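Local coordinates for protein computational Design of Enzyme (PDB 3TP4) that is a computationally designed enzyme with a TIM-barrel domain related to glycosyl hydrolase family 26, probably made to carry an activated serine in a catalytic triad, at residues S70-I73 with N77-P80; D96-A101 with T164-V169; G225-Y230 with A271-K276. All coordinates share one frame; numbering follows the deposited sequence.

Interaction 1 of 3, residues S70-I73 with N77-P80; sequences STSI and NQRP
The chain doubles back between 70-73 and 77-80, and one backbone hydrogen bond spans the turn: Asn77 N gives its hydrogen to Ser72 O over 3.1 Å, with an angle of 154° at the hydrogen. Just beyond it the two backbones come closer, and Ile73 CA makes a CA-H...O contact of 3.6 Å with Gln78 O. Ile73 supplies the apolar part. Ile73 CG1, held beside its own backbone N (chi1 -70°), lies 3.6 Å from Arg79 O, and Ile73 CD1 ends 3.8 Å from Pro80 CD. CG2 reaches the same proline carbon from the other arm, and the peptide bond before Pro80 is cis. An alanine here in place of Ile73 would strip away CG1, CG2 and CD1, and is likely to leave Pro80 CD without the methyl groups that Ile73 sets against it and a gap beside the carbonyl of Arg79. On the polar side, the Gln78 side chain lies across both serines, with its CB 4.1 Å from Ser72 CB. The backbone N of Gln78 is buried here with no partner in the model. Ser70 OG bonds to His37 NE2, consistent with a designed Ser-His-Glu triad completed by Glu320. The whole turn follows the C-terminal end of strand 66-70, the side of a TIM barrel where active sites lie. Phe94 of helix 87-104 packs on Ile73, while Thr71 faces strand 107-113 through Val110 and Ala112.

Interaction 2 of 3, residues D96-A101 with T164-V169; sequences DYIRKA and TLIPIV
Ile98 of helix 87-104 meets Ile166 and Ile168 across the layer that separates helix from strand in a TIM barrel, and these three isoleucines account for most of the buried surface. The helix belongs to the beta-alpha-beta crossover from strand 66-70 to strand 107-113. Its partner is the run that enters strand 168-174, the next strand round, so the contact reaches past the crossover's own strands. The principle at work is that a branched residue can serve two partners with its two arms. Ile98 has CG2 anti to its backbone N and CG1 beside it (chi1 -79°). Ile98 CG2, the shorter arm, meets Ile166 CD1 at 4.0 Å, the two side chains running past each other in opposite directions. From the longer arm, Ile98 CD1 comes within 3.9 Å of Ile168 CD1, and here the side chains cross at about a right angle. Ile166 leaves its backbone toward the helix, whereas Ile168 brings only its CD1 up to it. No hydrogen bond joins the two segments, and the fit rests on methyl groups alone, apart from the aliphatic base of Arg99. Farther out, Arg99 carries its charge away from this apolar patch, bending at chi3 and forming a salt bridge with Asp161, while Arg99 NH1 donates to Arg159 O. Trp69 of strand 66-70 also packs on Ile98, and Val110 of strand 107-113 on Ile168, which places the cluster against the barrel wall. Ile166 CD1 finally slots against the helix surface itself, lying 3.8 Å from Arg99 CA and equally 3.8 Å from Arg99 CG.

Interaction 3 of 3, residues G225-Y230 with A271-K276; sequences GNRDVY and ADEKGK
Arg227 and Glu273 reach toward each other from opposite directions and join in a salt bridge at the protein surface. Arg227 NH2 donates to Glu273 OE1 at 2.5 Å, a separation short enough that its exact length deserves caution. The carboxylate oxygen lies at the edge of the guanidinium and almost within its plane, and it is approached on its syn side. The bond is bent, with 139° at the hydrogen, and the two flat groups are turned 27° against each other. OE1 takes the bond; Glu273 OE2 stays 3.3 Å from Arg227 NH2. The glutamate extends beyond CG, whereas the arginine turns at chi3 (81°) before presenting NH2. A second acid of the same helix, Glu269, forms a long, weak ion pair with Arg227 NH1, so a second carboxylate probably adds a little to the field around the guanidinium.

Both segments belong to the TIM-barrel domain. In sequence, the short helix 227-230 comes between strands 213-217 and 242-249, and helix 254-274 follows the second of these, so the bridge ties a connecting segment to the end of the next barrel helix. That helix closes in a Schellman motif: Gly275 takes positive phi, and Lys276 N returns to Ala271 O at 2.9 Å, with a weak bond from Gly275 N to Asp272 O inside it. The first turn of the short helix is held by Tyr230 N, which bonds to Asn226 O at 3.2 Å. The arginine side chain also touches Met266 and Ile270 of helix 254-274. Tyr230 goes deeper, also touching Met266, and sets its ring edge-to-face with those of Trp217 and Phe223.

How the interactions relate
Along the chain the three contacts come in series, none nested in or crossing another. Interaction 1 closes a tight turn, with three residues between its segments, in the loop leading from strand 66-70 to helix 87-104. Interaction 2 then opens on that same helix and closes a much longer excursion of 62 residues at the entry to strand 168-174. The two meet directly, Pro80 CB lying 3.5 Å from Tyr97 CZ. Interaction 3 spans 40 residues later in the barrel and joins helix 227-230 to helix 254-274. It lies across the chain's centre from both others, its centre about 31 Å from that of interaction 1 and 29 Å from that of interaction 2.

Interaction 1 of 3, residues S70-I73 with N77-P80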
ATOM      1  N   SER A  70      -9.535   2.379  -5.723  1.00 32.75           N
ATOM      2  CA  SER A  70      -8.594   1.540  -6.476  1.00 34.87           C
ATOM      3  C   SER A  70      -8.072   2.296  -7.694  1.00 35.41           C
ATOM      4  O   SER A  70      -8.801   3.087  -8.278  1.00 30.40           O
ATOM      5  CB  SER A  70      -9.277   0.254  -6.943  1.00 35.26           C
ATOM      6  OG  SER A  70      -9.668  -0.542  -5.840  1.00 42.04           O
ATOM      7  N   THR A  71      -6.817   2.057  -8.082  1.00 34.34           N
ATOM      8  CA  THR A  71      -6.286   2.689  -9.293  1.00 33.67           C
ATOM      9  C   THR A  71      -7.044   2.204 -10.524  1.00 32.54           C
ATOM     10  O   THR A  71      -6.989   2.815 -11.585  1.00 39.90           O
ATOM     11  CB  THR A  71      -4.797   2.414  -9.482  1.00 27.35           C
ATOM     12  OG1 THR A  71      -4.573   0.999  -9.508  1.00 30.27           O
ATOM     13  CG2 THR A  71      -3.993   3.055  -8.353  1.00 31.63           C
ATOM     14  N   SER A  72      -7.750   1.095 -10.351  1.00 38.95           N
ATOM     15  CA  SER A  72      -8.702   0.569 -11.325  1.00 43.95           C
ATOM     16  C   SER A  72      -9.613   1.651 -11.932  1.00 42.51           C
ATOM     17  O   SER A  72     -10.092   1.521 -13.057  1.00 40.42           O
ATOM     18  CB  SER A  72      -9.562  -0.483 -10.630  1.00 46.20           C
ATOM     19  OG  SER A  72     -10.077  -1.408 -11.562  1.00 68.53           O
ATOM     20  N   ILE A  73      -9.863   2.709 -11.174  1.00 36.98           N
ATOM     21  CA  ILE A  73     -10.702   3.808 -11.639  1.00 38.24           C
ATOM     22  C   ILE A  73     -10.126   4.482 -12.879  1.00 42.03           C
ATOM     23  O   ILE A  73     -10.868   4.996 -13.721  1.00 39.16           O
ATOM     24  CB  ILE A  73     -10.857   4.870 -10.552  1.00 34.07           C
ATOM     25  CG1 ILE A  73     -11.712   4.333  -9.398  1.00 36.37           C
ATOM     26  CG2 ILE A  73     -11.462   6.143 -11.114  1.00 35.40           C
ATOM     27  CD1 ILE A  73     -11.626   5.182  -8.183  1.00 34.17           C
ATOM     28  N   ASN A  77     -12.461   0.788 -14.993  1.00 49.93           N
ATOM     29  CA  ASN A  77     -12.997  -0.500 -14.557  1.00 47.85           C
ATOM     30  C   ASN A  77     -13.676  -0.418 -13.184  1.00 48.44           C
ATOM     31  O   ASN A  77     -14.018  -1.439 -12.578  1.00 45.04           O
ATOM     32  CB  ASN A  77     -11.899  -1.568 -14.531  1.00 47.07           C
ATOM     33  CG  ASN A  77     -11.235  -1.763 -15.885  1.00 62.04           C
ATOM     34  OD1 ASN A  77     -11.762  -1.345 -16.914  1.00 68.66           O
ATOM     35  ND2 ASN A  77     -10.074  -2.411 -15.888  1.00 57.98           N
ATOM     36  N   GLN A  78     -13.870   0.805 -12.705  1.00 42.37           N
ATOM     37  CA  GLN A  78     -14.480   1.032 -11.405  1.00 46.13           C
ATOM     38  C   GLN A  78     -14.950   2.476 -11.372  1.00 46.86           C
ATOM     39  O   GLN A  78     -14.224   3.382 -11.779  1.00 44.35           O
ATOM     40  CB  GLN A  78     -13.469   0.755 -10.286  1.00 51.21           C
ATOM     41  CG  GLN A  78     -14.056   0.095  -9.052  1.00 62.68           C
ATOM     42  CD  GLN A  78     -12.999  -0.629  -8.221  1.00 79.90           C
ATOM     43  OE1 GLN A  78     -12.839  -0.373  -7.020  1.00 78.18           O
ATOM     44  NE2 GLN A  78     -12.277  -1.545  -8.861  1.00 84.42           N
ATOM     45  N   ARG A  79     -16.183   2.692 -10.929  1.00 48.41           N
ATOM     46  CA  ARG A  79     -16.711   4.044 -10.837  1.00 46.57           C
ATOM     47  C   ARG A  79     -15.843   4.846  -9.871  1.00 37.86           C
ATOM     48  O   ARG A  79     -15.282   4.289  -8.931  1.00 36.76           O
ATOM     49  CB  ARG A  79     -18.162   4.008 -10.357  1.00 60.11           C
ATOM     50  CG  ARG A  79     -19.086   3.163 -11.230  1.00 69.88           C
ATOM     51  CD  ARG A  79     -20.518   3.167 -10.699  1.00 79.55           C
ATOM     52  NE  ARG A  79     -20.657   2.379  -9.474  1.00 85.73           N
ATOM     53  CZ  ARG A  79     -21.037   1.104  -9.441  1.00 91.05           C
ATOM     54  NH1 ARG A  79     -21.325   0.463 -10.568  1.00 90.34           N
ATOM     55  NH2 ARG A  79     -21.133   0.466  -8.282  1.00 93.77           N
ATOM     56  N   PRO A  80     -15.738   6.161 -10.083  1.00 31.95           N
ATOM     57  CA  PRO A  80     -16.438   6.974 -11.079  1.00 38.15           C
ATOM     58  C   PRO A  80     -15.761   6.905 -12.441  1.00 49.88           C
ATOM     59  O   PRO A  80     -16.048   7.733 -13.307  1.00 54.57           O
ATOM     60  CB  PRO A  80     -16.293   8.386 -10.519  1.00 37.54           C
ATOM     61  CG  PRO A  80     -14.948   8.359  -9.847  1.00 35.41           C
ATOM     62  CD  PRO A  80     -14.833   6.974  -9.251  1.00 30.82           C
TER

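Interaction 2 of 3, residues D96-A101 with T164-V169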
ATOM      1  N   ASP A  96     -11.389  14.453  -8.558  1.00 35.94           N
ATOM      2  CA  ASP A  96     -12.547  15.196  -8.070  1.00 39.56           C
ATOM      3  C   ASP A  96     -13.148  14.532  -6.823  1.00 35.18           C
ATOM      4  O   ASP A  96     -13.477  15.201  -5.842  1.00 37.13           O
ATOM      5  CB  ASP A  96     -13.609  15.303  -9.166  1.00 35.87           C
ATOM      6  CG  ASP A  96     -14.852  16.050  -8.706  1.00 40.17           C
ATOM      7  OD1 ASP A  96     -14.719  17.211  -8.266  1.00 37.47           O
ATOM      8  OD2 ASP A  96     -15.956  15.466  -8.766  1.00 40.67           O
ATOM      9  N   TYR A  97     -13.283  13.215  -6.873  1.00 36.65           N
ATOM     10  CA  TYR A  97     -13.826  12.462  -5.747  1.00 33.21           C
ATOM     11  C   TYR A  97     -12.893  12.495  -4.536  1.00 36.01           C
ATOM     12  O   TYR A  97     -13.359  12.473  -3.394  1.00 31.46           O
ATOM     13  CB  TYR A  97     -14.107  11.024  -6.168  1.00 29.65           C
ATOM     14  CG  TYR A  97     -15.435  10.835  -6.872  1.00 39.02           C
ATOM     15  CD1 TYR A  97     -15.918  11.786  -7.770  1.00 40.15           C
ATOM     16  CD2 TYR A  97     -16.201   9.698  -6.648  1.00 40.09           C
ATOM     17  CE1 TYR A  97     -17.129  11.605  -8.418  1.00 38.88           C
ATOM     18  CE2 TYR A  97     -17.406   9.511  -7.281  1.00 43.02           C
ATOM     19  CZ  TYR A  97     -17.868  10.465  -8.167  1.00 40.81           C
ATOM     20  OH  TYR A  97     -19.075  10.262  -8.793  1.00 38.00           O
ATOM     21  N   ILE A  98     -11.586  12.549  -4.783  1.00 31.93           N
ATOM     22  CA  ILE A  98     -10.600  12.671  -3.706  1.00 32.45           C
ATOM     23  C   ILE A  98     -10.715  14.047  -3.067  1.00 35.44           C
ATOM     24  O   ILE A  98     -10.635  14.190  -1.844  1.00 36.00           O
ATOM     25  CB  ILE A  98      -9.146  12.454  -4.220  1.00 33.06           C
ATOM     26  CG1 ILE A  98      -8.854  10.962  -4.394  1.00 31.96           C
ATOM     27  CG2 ILE A  98      -8.124  13.076  -3.265  1.00 25.76           C
ATOM     28  CD1 ILE A  98      -7.546  10.666  -5.134  1.00 34.66           C
ATOM     29  N   ARG A  99     -10.904  15.067  -3.903  1.00 35.21           N
ATOM     30  CA  ARG A  99     -11.091  16.433  -3.409  1.00 27.16           C
ATOM     31  C   ARG A  99     -12.351  16.535  -2.541  1.00 29.24           C
ATOM     32  O   ARG A  99     -12.349  17.166  -1.477  1.00 34.79           O
ATOM     33  CB  ARG A  99     -11.176  17.417  -4.589  1.00 34.96           C
ATOM     34  CG  ARG A  99      -9.819  17.829  -5.155  1.00 39.83           C
ATOM     35  CD  ARG A  99      -9.914  18.420  -6.572  1.00 48.96           C
ATOM     36  NE  ARG A  99     -11.060  19.313  -6.731  1.00 51.53           N
ATOM     37  CZ  ARG A  99     -11.131  20.539  -6.222  1.00 53.01           C
ATOM     38  NH1 ARG A  99     -10.114  21.033  -5.522  1.00 45.47           N
ATOM     39  NH2 ARG A  99     -12.221  21.276  -6.416  1.00 56.47           N
ATOM     40  N   LYS A 100     -13.426  15.912  -3.013  1.00 31.22           N
ATOM     41  CA  LYS A 100     -14.696  15.908  -2.295  1.00 38.17           C
ATOM     42  C   LYS A 100     -14.553  15.232  -0.936  1.00 33.60           C
ATOM     43  O   LYS A 100     -15.144  15.673   0.056  1.00 31.20           O
ATOM     44  CB  LYS A 100     -15.769  15.212  -3.132  1.00 31.69           C
ATOM     45  CG  LYS A 100     -16.358  16.113  -4.228  1.00 32.45           C
ATOM     46  CD  LYS A 100     -17.166  15.333  -5.250  1.00 27.50           C
ATOM     47  CE  LYS A 100     -17.915  16.299  -6.215  1.00 38.19           C
ATOM     48  NZ  LYS A 100     -18.290  15.621  -7.495  1.00 36.63           N
ATOM     49  N   ALA A 101     -13.752  14.167  -0.893  1.00 27.88           N
ATOM     50  CA  ALA A 101     -13.567  13.422   0.342  1.00 28.71           C
ATOM     51  C   ALA A 101     -12.767  14.272   1.306  1.00 31.10           C
ATOM     52  O   ALA A 101     -13.062  14.330   2.500  1.00 31.96           O
ATOM     53  CB  ALA A 101     -12.848  12.103   0.065  1.00 30.16           C
ATOM     54  N   THR A 164      -3.389  23.379  -2.653  1.00 50.50           N
ATOM     55  CA  THR A 164      -2.681  22.473  -1.752  1.00 48.19           C
ATOM     56  C   THR A 164      -2.858  21.003  -2.158  1.00 41.79           C
ATOM     57  O   THR A 164      -3.974  20.540  -2.368  1.00 41.56           O
ATOM     58  CB  THR A 164      -3.154  22.657  -0.294  1.00 47.38           C
ATOM     59  OG1 THR A 164      -2.982  24.024   0.103  1.00 53.24           O
ATOM     60  CG2 THR A 164      -2.357  21.762   0.641  1.00 48.76           C
ATOM     61  N   LEU A 165      -1.752  20.275  -2.275  1.00 37.65           N
ATOM     62  CA  LEU A 165      -1.830  18.848  -2.541  1.00 32.36           C
ATOM     63  C   LEU A 165      -2.508  18.155  -1.365  1.00 32.66           C
ATOM     64  O   LEU A 165      -2.210  18.450  -0.209  1.00 36.32           O
ATOM     65  CB  LEU A 165      -0.434  18.252  -2.765  1.00 30.27           C
ATOM     66  CG  LEU A 165       0.269  18.668  -4.063  1.00 36.65           C
ATOM     67  CD1 LEU A 165       1.778  18.549  -3.930  1.00 36.68           C
ATOM     68  CD2 LEU A 165      -0.240  17.855  -5.248  1.00 35.27           C
ATOM     69  N   ILE A 166      -3.411  17.236  -1.677  1.00 29.51           N
ATOM     70  CA  ILE A 166      -4.061  16.407  -0.667  1.00 31.94           C
ATOM     71  C   ILE A 166      -3.233  15.138  -0.431  1.00 29.66           C
ATOM     72  O   ILE A 166      -2.940  14.404  -1.374  1.00 30.66           O
ATOM     73  CB  ILE A 166      -5.456  16.002  -1.152  1.00 27.57           C
ATOM     74  CG1 ILE A 166      -6.296  17.249  -1.461  1.00 31.59           C
ATOM     75  CG2 ILE A 166      -6.155  15.110  -0.132  1.00 22.52           C
ATOM     76  CD1 ILE A 166      -7.589  16.926  -2.155  1.00 31.05           C
ATOM     77  N   PRO A 167      -2.838  14.881   0.823  1.00 30.20           N
ATOM     78  CA  PRO A 167      -2.052  13.666   1.072  1.00 30.60           C
ATOM     79  C   PRO A 167      -2.851  12.406   0.766  1.00 28.73           C
ATOM     80  O   PRO A 167      -4.068  12.373   0.957  1.00 32.84           O
ATOM     81  CB  PRO A 167      -1.715  13.760   2.567  1.00 25.40           C
ATOM     82  CG  PRO A 167      -1.814  15.238   2.875  1.00 32.30           C
ATOM     83  CD  PRO A 167      -2.951  15.727   2.024  1.00 30.71           C
ATOM     84  N   ILE A 168      -2.162  11.385   0.269  1.00 30.63           N
ATOM     85  CA  ILE A 168      -2.784  10.132  -0.124  1.00 25.49           C
ATOM     86  C   ILE A 168      -1.955   8.968   0.415  1.00 27.78           C
ATOM     87  O   ILE A 168      -0.729   8.948   0.271  1.00 27.84           O
ATOM     88  CB  ILE A 168      -2.875  10.014  -1.667  1.00 27.77           C
ATOM     89  CG1 ILE A 168      -3.902  11.002  -2.219  1.00 31.30           C
ATOM     90  CG2 ILE A 168      -3.275   8.605  -2.085  1.00 24.85           C
ATOM     91  CD1 ILE A 168      -3.880  11.098  -3.729  1.00 36.86           C
ATOM     92  N   VAL A 169      -2.613   8.020   1.065  1.00 24.43           N
ATOM     93  CA  VAL A 169      -1.940   6.800   1.489  1.00 25.09           C
ATOM     94  C   VAL A 169      -1.999   5.839   0.316  1.00 28.80           C
ATOM     95  O   VAL A 169      -3.064   5.290  -0.001  1.00 23.89           O
ATOM     96  CB  VAL A 169      -2.631   6.180   2.716  1.00 24.01           C
ATOM     97  CG1 VAL A 169      -1.896   4.918   3.159  1.00 21.65           C
ATOM     98  CG2 VAL A 169      -2.695   7.201   3.843  1.00 23.27           C
TER

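Interaction 3 of 3, residues G225-Y230 with A271-K276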
ATOM      1  N   GLY A 225       0.483 -14.493  14.124  1.00 25.65           N
ATOM      2  CA  GLY A 225       1.419 -13.633  14.823  1.00 25.26           C
ATOM      3  C   GLY A 225       2.866 -13.985  14.557  1.00 30.66           C
ATOM      4  O   GLY A 225       3.746 -13.584  15.325  1.00 26.24           O
ATOM      5  N   ASN A 226       3.115 -14.717  13.469  1.00 29.38           N
ATOM      6  CA  ASN A 226       4.476 -15.139  13.118  1.00 32.56           C
ATOM      7  C   ASN A 226       5.196 -14.109  12.253  1.00 31.59           C
ATOM      8  O   ASN A 226       4.888 -13.956  11.076  1.00 27.75           O
ATOM      9  CB  ASN A 226       4.466 -16.521  12.447  1.00 26.75           C
ATOM     10  CG  ASN A 226       4.007 -17.626  13.405  1.00 31.94           C
ATOM     11  OD1 ASN A 226       4.715 -17.957  14.353  1.00 36.31           O
ATOM     12  ND2 ASN A 226       2.818 -18.194  13.159  1.00 32.30           N
ATOM     13  N   ARG A 227       6.171 -13.418  12.843  1.00 24.87           N
ATOM     14  CA  ARG A 227       6.762 -12.241  12.212  1.00 26.06           C
ATOM     15  C   ARG A 227       7.515 -12.530  10.931  1.00 30.18           C
ATOM     16  O   ARG A 227       7.429 -11.756   9.986  1.00 26.46           O
ATOM     17  CB  ARG A 227       7.658 -11.475  13.194  1.00 35.01           C
ATOM     18  CG  ARG A 227       6.854 -10.635  14.179  1.00 40.89           C
ATOM     19  CD  ARG A 227       7.593 -10.348  15.480  1.00 48.22           C
ATOM     20  NE  ARG A 227       8.549  -9.253  15.375  1.00 53.91           N
ATOM     21  CZ  ARG A 227       8.543  -8.170  16.150  1.00 48.00           C
ATOM     22  NH1 ARG A 227       7.621  -8.016  17.090  1.00 48.98           N
ATOM     23  NH2 ARG A 227       9.463  -7.236  15.982  1.00 42.96           N
ATOM     24  N   ASP A 228       8.257 -13.635  10.899  1.00 24.99           N
ATOM     25  CA  ASP A 228       9.054 -13.958   9.722  1.00 28.52           C
ATOM     26  C   ASP A 228       8.180 -14.283   8.520  1.00 24.50           C
ATOM     27  O   ASP A 228       8.565 -14.015   7.387  1.00 31.89           O
ATOM     28  CB  ASP A 228      10.029 -15.111  10.013  1.00 33.77           C
ATOM     29  CG  ASP A 228      11.074 -14.736  11.040  1.00 54.69           C
ATOM     30  OD1 ASP A 228      11.356 -13.524  11.197  1.00 61.84           O
ATOM     31  OD2 ASP A 228      11.615 -15.654  11.692  1.00 68.34           O
ATOM     32  N   VAL A 229       7.003 -14.849   8.755  1.00 22.93           N
ATOM     33  CA  VAL A 229       6.074 -15.084   7.660  1.00 22.79           C
ATOM     34  C   VAL A 229       5.493 -13.736   7.166  1.00 28.51           C
ATOM     35  O   VAL A 229       5.452 -13.448   5.965  1.00 25.50           O
ATOM     36  CB  VAL A 229       4.956 -16.061   8.084  1.00 30.00           C
ATOM     37  CG1 VAL A 229       3.986 -16.288   6.948  1.00 28.89           C
ATOM     38  CG2 VAL A 229       5.570 -17.394   8.564  1.00 27.85           C
ATOM     39  N   TYR A 230       5.062 -12.904   8.107  1.00 29.31           N
ATOM     40  CA  TYR A 230       4.556 -11.573   7.781  1.00 23.13           C
ATOM     41  C   TYR A 230       5.585 -10.749   7.006  1.00 26.00           C
ATOM     42  O   TYR A 230       5.247 -10.054   6.037  1.00 23.93           O
ATOM     43  CB  TYR A 230       4.187 -10.842   9.080  1.00 24.89           C
ATOM     44  CG  TYR A 230       3.682  -9.408   8.889  1.00 25.98           C
ATOM     45  CD1 TYR A 230       2.393  -9.155   8.436  1.00 25.34           C
ATOM     46  CD2 TYR A 230       4.499  -8.322   9.182  1.00 23.14           C
ATOM     47  CE1 TYR A 230       1.919  -7.842   8.269  1.00 21.95           C
ATOM     48  CE2 TYR A 230       4.040  -7.011   9.025  1.00 25.92           C
ATOM     49  CZ  TYR A 230       2.752  -6.781   8.570  1.00 21.13           C
ATOM     50  OH  TYR A 230       2.299  -5.485   8.425  1.00 22.99           O
ATOM     51  N   ALA A 271       5.525  -1.934  13.917  1.00 27.54           N
ATOM     52  CA  ALA A 271       5.420  -0.503  13.677  1.00 26.48           C
ATOM     53  C   ALA A 271       6.127   0.275  14.797  1.00 25.58           C
ATOM     54  O   ALA A 271       6.992   1.116  14.534  1.00 29.24           O
ATOM     55  CB  ALA A 271       3.933  -0.081  13.556  1.00 25.06           C
ATOM     56  N   ASP A 272       5.760  -0.005  16.041  1.00 27.24           N
ATOM     57  CA  ASP A 272       6.367   0.700  17.179  1.00 26.47           C
ATOM     58  C   ASP A 272       7.889   0.600  17.178  1.00 31.07           C
ATOM     59  O   ASP A 272       8.581   1.589  17.415  1.00 32.61           O
ATOM     60  CB  ASP A 272       5.806   0.194  18.507  1.00 26.83           C
ATOM     61  CG  ASP A 272       4.373   0.645  18.743  1.00 32.86           C
ATOM     62  OD1 ASP A 272       3.879   1.508  17.976  1.00 30.33           O
ATOM     63  OD2 ASP A 272       3.745   0.136  19.693  1.00 32.32           O
ATOM     64  N   GLU A 273       8.417  -0.590  16.904  1.00 29.27           N
ATOM     65  CA  GLU A 273       9.870  -0.759  16.895  1.00 35.93           C
ATOM     66  C   GLU A 273      10.525   0.044  15.778  1.00 37.89           C
ATOM     67  O   GLU A 273      11.648   0.521  15.926  1.00 33.46           O
ATOM     68  CB  GLU A 273      10.235  -2.234  16.781  1.00 33.24           C
ATOM     69  CG  GLU A 273       9.794  -3.021  17.996  1.00 40.90           C
ATOM     70  CD  GLU A 273       9.726  -4.509  17.735  1.00 48.79           C
ATOM     71  OE1 GLU A 273      10.250  -4.951  16.684  1.00 47.17           O
ATOM     72  OE2 GLU A 273       9.144  -5.230  18.579  1.00 49.43           O
ATOM     73  N   LYS A 274       9.817   0.223  14.666  1.00 23.47           N
ATOM     74  CA  LYS A 274      10.408   0.923  13.525  1.00 27.90           C
ATOM     75  C   LYS A 274      10.093   2.413  13.530  1.00 33.03           C
ATOM     76  O   LYS A 274      10.595   3.155  12.693  1.00 30.56           O
ATOM     77  CB  LYS A 274       9.964   0.284  12.201  1.00 27.27           C
ATOM     78  CG  LYS A 274      10.474  -1.167  12.017  1.00 24.80           C
ATOM     79  CD  LYS A 274       9.887  -1.815  10.769  1.00 28.49           C
ATOM     80  CE  LYS A 274      10.451  -3.224  10.544  1.00 26.43           C
ATOM     81  NZ  LYS A 274      11.925  -3.200  10.339  1.00 28.85           N
ATOM     82  N   GLY A 275       9.265   2.847  14.475  1.00 31.29           N
ATOM     83  CA  GLY A 275       8.810   4.227  14.509  1.00 29.68           C
ATOM     84  C   GLY A 275       7.868   4.510  13.351  1.00 30.61           C
ATOM     85  O   GLY A 275       7.836   5.615  12.818  1.00 34.25           O
ATOM     86  N   LYS A 276       7.114   3.492  12.947  1.00 28.35           N
ATOM     87  CA  LYS A 276       6.191   3.615  11.826  1.00 25.30           C
ATOM     88  C   LYS A 276       4.743   3.533  12.297  1.00 27.52           C
ATOM     89  O   LYS A 276       4.470   3.429  13.492  1.00 31.46           O
ATOM     90  CB  LYS A 276       6.473   2.520  10.785  1.00 23.19           C
ATOM     91  CG  LYS A 276       7.860   2.663  10.109  1.00 24.31           C
ATOM     92  CD  LYS A 276       8.072   1.605   9.026  1.00 25.11           C
ATOM     93  CE  LYS A 276       9.482   1.718   8.408  1.00 27.01           C
ATOM     94  NZ  LYS A 276       9.724   3.098   7.907  1.00 27.72           N
TER